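Local coordinates for CD1-2 antigen (Gallus gallus, PDB 3DBX), which probably presents lipid antigens to T cells, as CD1 proteins of the MHC class I-like family do, from an MHC-like domain carried on an immunoglobulin-like domain, at residues L207-T212 against I219-L224; P234-G239 against S253-S258. One frame throughout, in Å; residues are numbered along the deposited sequence.

Contact 1. Residues L207-T212 against I219-L224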
# COMPACT_ATOMS: atom_id res chain seq x y z
N LEU A 207 8.06 15.32 21.97
CA LEU A 207 8.01 16.30 20.90
C LEU A 207 7.54 15.57 19.66
O LEU A 207 8.01 14.48 19.40
CB LEU A 207 9.37 16.95 20.64
CG LEU A 207 10.04 17.54 21.89
CD1 LEU A 207 11.33 18.20 21.49
CD2 LEU A 207 9.12 18.52 22.61
N VAL A 208 6.61 16.18 18.91
CA VAL A 208 5.99 15.57 17.73
C VAL A 208 6.23 16.47 16.55
O VAL A 208 6.00 17.67 16.64
CB VAL A 208 4.46 15.40 17.88
CG1 VAL A 208 3.83 14.76 16.65
CG2 VAL A 208 4.10 14.55 19.13
N CYS A 209 6.74 15.91 15.45
CA CYS A 209 6.82 16.64 14.20
C CYS A 209 5.84 15.93 13.23
O CYS A 209 6.04 14.77 12.92
CB CYS A 209 8.22 16.49 13.66
SG CYS A 209 8.51 17.35 12.11
N ARG A 210 4.77 16.61 12.81
CA ARG A 210 3.81 16.00 11.92
C ARG A 210 4.05 16.60 10.54
O ARG A 210 3.99 17.81 10.37
CB ARG A 210 2.39 16.28 12.41
CG ARG A 210 1.29 15.72 11.49
CD ARG A 210 -0.08 16.23 11.96
NE ARG A 210 -1.11 15.99 10.96
CZ ARG A 210 -2.37 16.36 11.06
NH1 ARG A 210 -2.80 16.96 12.17
NH2 ARG A 210 -3.21 16.08 10.09
N VAL A 211 4.35 15.75 9.56
CA VAL A 211 4.72 16.22 8.20
C VAL A 211 3.62 15.74 7.27
O VAL A 211 3.29 14.58 7.30
CB VAL A 211 6.04 15.58 7.76
CG1 VAL A 211 6.47 16.20 6.41
CG2 VAL A 211 7.17 15.86 8.84
N THR A 212 3.04 16.66 6.50
CA THR A 212 1.84 16.34 5.72
C THR A 212 2.00 16.79 4.25
O THR A 212 2.96 17.50 3.91
CB THR A 212 0.57 17.00 6.40
OG1 THR A 212 0.73 18.42 6.41
CG2 THR A 212 0.46 16.58 7.87
N ILE A 219 11.08 10.33 1.94
CA ILE A 219 11.29 11.55 2.75
C ILE A 219 12.17 11.18 3.93
O ILE A 219 12.23 9.99 4.33
CB ILE A 219 9.91 12.14 3.24
CG1 ILE A 219 10.04 13.61 3.72
CG2 ILE A 219 9.26 11.24 4.29
CD1 ILE A 219 8.69 14.21 4.07
N ALA A 220 12.91 12.16 4.46
CA ALA A 220 13.65 11.89 5.67
C ALA A 220 13.42 13.02 6.66
O ALA A 220 13.59 14.19 6.32
CB ALA A 220 15.10 11.68 5.41
N VAL A 221 13.01 12.65 7.86
CA VAL A 221 12.66 13.59 8.92
C VAL A 221 13.59 13.29 10.08
O VAL A 221 13.63 12.14 10.57
CB VAL A 221 11.23 13.38 9.38
CG1 VAL A 221 10.91 14.34 10.52
CG2 VAL A 221 10.25 13.55 8.20
N THR A 222 14.38 14.29 10.49
CA THR A 222 15.29 14.12 11.61
C THR A 222 15.05 15.20 12.66
O THR A 222 14.45 16.24 12.38
CB THR A 222 16.78 14.08 11.17
OG1 THR A 222 17.12 15.30 10.50
CG2 THR A 222 17.05 12.89 10.19
N TRP A 223 15.49 14.91 13.89
CA TRP A 223 15.42 15.86 14.97
C TRP A 223 16.78 16.44 15.14
O TRP A 223 17.76 15.73 14.99
CB TRP A 223 14.97 15.16 16.24
CG TRP A 223 13.49 14.92 16.20
CD1 TRP A 223 12.83 13.78 15.78
CD2 TRP A 223 12.48 15.85 16.58
NE1 TRP A 223 11.48 13.97 15.87
CE2 TRP A 223 11.23 15.23 16.37
CE3 TRP A 223 12.51 17.17 17.08
CZ2 TRP A 223 10.03 15.87 16.63
CZ3 TRP A 223 11.30 17.80 17.34
CH2 TRP A 223 10.10 17.16 17.10
N LEU A 224 16.84 17.73 15.44
CA LEU A 224 18.11 18.37 15.77
C LEU A 224 18.07 18.84 17.22
O LEU A 224 17.05 19.39 17.67
CB LEU A 224 18.40 19.54 14.83
CG LEU A 224 18.40 19.32 13.30
CD1 LEU A 224 18.18 20.65 12.61
CD2 LEU A 224 19.68 18.71 12.84

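Contact 2. Residues P234-G239 against S253-S258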
# COMPACT_ATOMS: atom_id res chain seq x y z
N PRO A 234 16.09 4.59 21.71
CA PRO A 234 14.71 4.42 22.17
C PRO A 234 13.94 5.75 22.32
O PRO A 234 12.72 5.75 22.23
CB PRO A 234 14.87 3.76 23.54
CG PRO A 234 16.15 3.03 23.45
CD PRO A 234 17.04 3.89 22.60
N ALA A 235 14.65 6.86 22.51
CA ALA A 235 14.05 8.17 22.64
C ALA A 235 13.38 8.66 21.35
O ALA A 235 12.47 9.47 21.41
CB ALA A 235 15.09 9.18 23.09
N LEU A 236 13.84 8.16 20.21
CA LEU A 236 13.44 8.69 18.90
C LEU A 236 12.61 7.66 18.14
O LEU A 236 13.04 6.53 17.95
CB LEU A 236 14.70 9.06 18.09
CG LEU A 236 14.71 10.17 17.02
CD1 LEU A 236 15.93 9.94 16.17
CD2 LEU A 236 13.52 10.14 16.17
N SER A 237 11.42 8.05 17.71
CA SER A 237 10.61 7.17 16.88
C SER A 237 10.16 7.92 15.64
O SER A 237 9.57 8.98 15.73
CB SER A 237 9.41 6.65 17.68
OG SER A 237 8.44 6.03 16.83
N THR A 238 10.47 7.39 14.47
CA THR A 238 9.87 7.95 13.28
C THR A 238 8.83 6.97 12.79
O THR A 238 9.10 5.76 12.71
CB THR A 238 10.89 8.36 12.21
OG1 THR A 238 10.18 8.74 11.01
CG2 THR A 238 11.91 7.23 11.95
N GLY A 239 7.62 7.47 12.58
CA GLY A 239 6.50 6.62 12.23
C GLY A 239 6.58 6.15 10.79
O GLY A 239 7.55 6.43 10.05
N SER A 253 7.05 12.05 13.29
CA SER A 253 8.28 11.63 13.98
C SER A 253 8.21 12.14 15.41
O SER A 253 7.66 13.20 15.63
CB SER A 253 9.53 12.18 13.30
OG SER A 253 10.69 11.71 13.99
N THR A 254 8.72 11.39 16.39
CA THR A 254 8.64 11.85 17.77
C THR A 254 9.95 11.65 18.49
O THR A 254 10.69 10.69 18.17
CB THR A 254 7.52 11.16 18.62
OG1 THR A 254 7.84 9.79 18.84
CG2 THR A 254 6.12 11.27 17.97
N LEU A 255 10.21 12.53 19.46
CA LEU A 255 11.42 12.47 20.28
C LEU A 255 11.04 12.67 21.74
O LEU A 255 10.44 13.70 22.08
CB LEU A 255 12.41 13.57 19.87
CG LEU A 255 13.76 13.62 20.60
CD1 LEU A 255 14.57 12.36 20.33
CD2 LEU A 255 14.57 14.86 20.24
N LEU A 256 11.37 11.72 22.60
CA LEU A 256 11.26 11.96 24.05
C LEU A 256 12.39 12.84 24.58
O LEU A 256 13.56 12.60 24.30
CB LEU A 256 11.18 10.65 24.83
CG LEU A 256 9.91 9.84 24.57
CD1 LEU A 256 10.16 8.33 24.74
CD2 LEU A 256 8.80 10.29 25.52
N VAL A 257 12.02 13.88 25.33
CA VAL A 257 13.00 14.77 25.95
C VAL A 257 12.64 15.01 27.42
O VAL A 257 11.50 14.80 27.82
CB VAL A 257 13.11 16.11 25.18
CG1 VAL A 257 13.48 15.87 23.71
CG2 VAL A 257 11.79 16.90 25.27
N SER A 258 13.62 15.43 28.22
CA SER A 258 13.36 15.89 29.58
C SER A 258 12.92 17.36 29.54
O SER A 258 13.45 18.13 28.76
CB SER A 258 14.63 15.75 30.43
OG SER A 258 14.68 14.51 31.10
O HOH W 1 9.53 8.77 20.66

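Contact 1. Residues L207-T212 against I219-L224
Face-to-face packing of two beta-sheets makes this contact: L207, C209 and V211 on one strand meet W223, V221 and I219 across the interior of the domain. The segment axes approach to 9.4 Å, too far for backbone pairing, so side chains fill the gap. Bulkiest is the W223 indole. With CG anti to the carbonyl carbon (chi1 -77°), its six-membered ring reaches across to the strand 207-212. The rim of that ring meets the backbone there: V208 C lies in the ring plane, 3.8 Å from W223 CZ2. C209 CB packs on the same atom at 3.5 Å, and L207 CB approaches W223 CH2 obliquely at 3.6 Å.

This is the core of an immunoglobulin C1-set sandwich, in which a tryptophan packs beside the disulfide that joins the sheets. C209 supplies one half: its SG, turned anti to the backbone N, is bonded to C267 and also lies 4.2 Å from V221 CG1. Beta-branched valines suit extended strands and offer two methyls each; V211 CG2 and V221 CG2 meet tip to tip at 3.9 Å. At the loop end of the second segment, I219 slides past V211 in the opposite direction, and its long branch brings CD1 to 3.8 Å from V211 CG1. The indole N-H of W223 gives a weak hydrogen bond to S253 OG.

Contact 2. Residues P234-G239 against S253-S258
The beta-hairpin formed by strands 236-243 and 249-257 supplies this antiparallel pairing at one edge of the four-stranded sheet of the immunoglobulin domain. S237 and T254 are a hydrogen-bonded pair: T254 N donates to S237 O at 2.6 Å, and S237 N returns a bond of 2.8 Å to T254 O. L236 with L255 and T238 with S253 are the flanking non-hydrogen-bonded pairs. The pairing begins just ahead of the strand, where A235 O accepts from L256 N at 2.8 Å with a nearly straight N-H...O angle of 168°; the methyl of A235 lies near L256 O and leaves its own carbonyl to the amide and a water.

The two faces differ in character. On the side of L236, L255 and S253, which looks toward W223 of the facing sheet, the leucines cross obliquely and L236 CG lies 4.0 Å from L255 CD1. S253 sets its OG anti to the backbone N (chi1 -178°), beside its own carbonyl carbon, from where it makes a weak bond of 3.4 Å to S237 O; T238 CB lies alongside this hydroxyl. On the other side, T254 OG1 stands between its backbone N and carbonyl carbon (chi1 68°), 3.7 Å from S237 CB. A water is hydrogen-bonded to T254 OG1 at 2.7 Å and donates to A235 O at 3.1 Å, bridging the two segments beside their direct bonds.

S237 O thus receives one strong backbone bond and one weak hydroxyl bond, while A235 O is shared between an amide and a water. L236 and L255 turn their apolar side chains to the W223 side, whereas S237 and T254 put small polar groups on the opposite face, where the water sits between T254 OG1 and A235 O.

In the fold
From the N terminus, the chain first passes through the MHC-like platform and then enters the immunoglobulin domain, where both contacts lie. Contact 1 closes first, over the short connection between 207-212 and 219-224, and joins the two sheets. Contact 2 opens only later, closing the hairpin from 234-239 to 253-258, so the two follow in series without nesting or crossing. Their centres are about 10 Å apart. Strand 249-257 lies next to strand 204-214, and the backbone nitrogens of L207 and C209 probably bond to the carbonyls of L255 and S253. The hairpin thereby extends the sheet, while L236 packs against W223 from the edge strand.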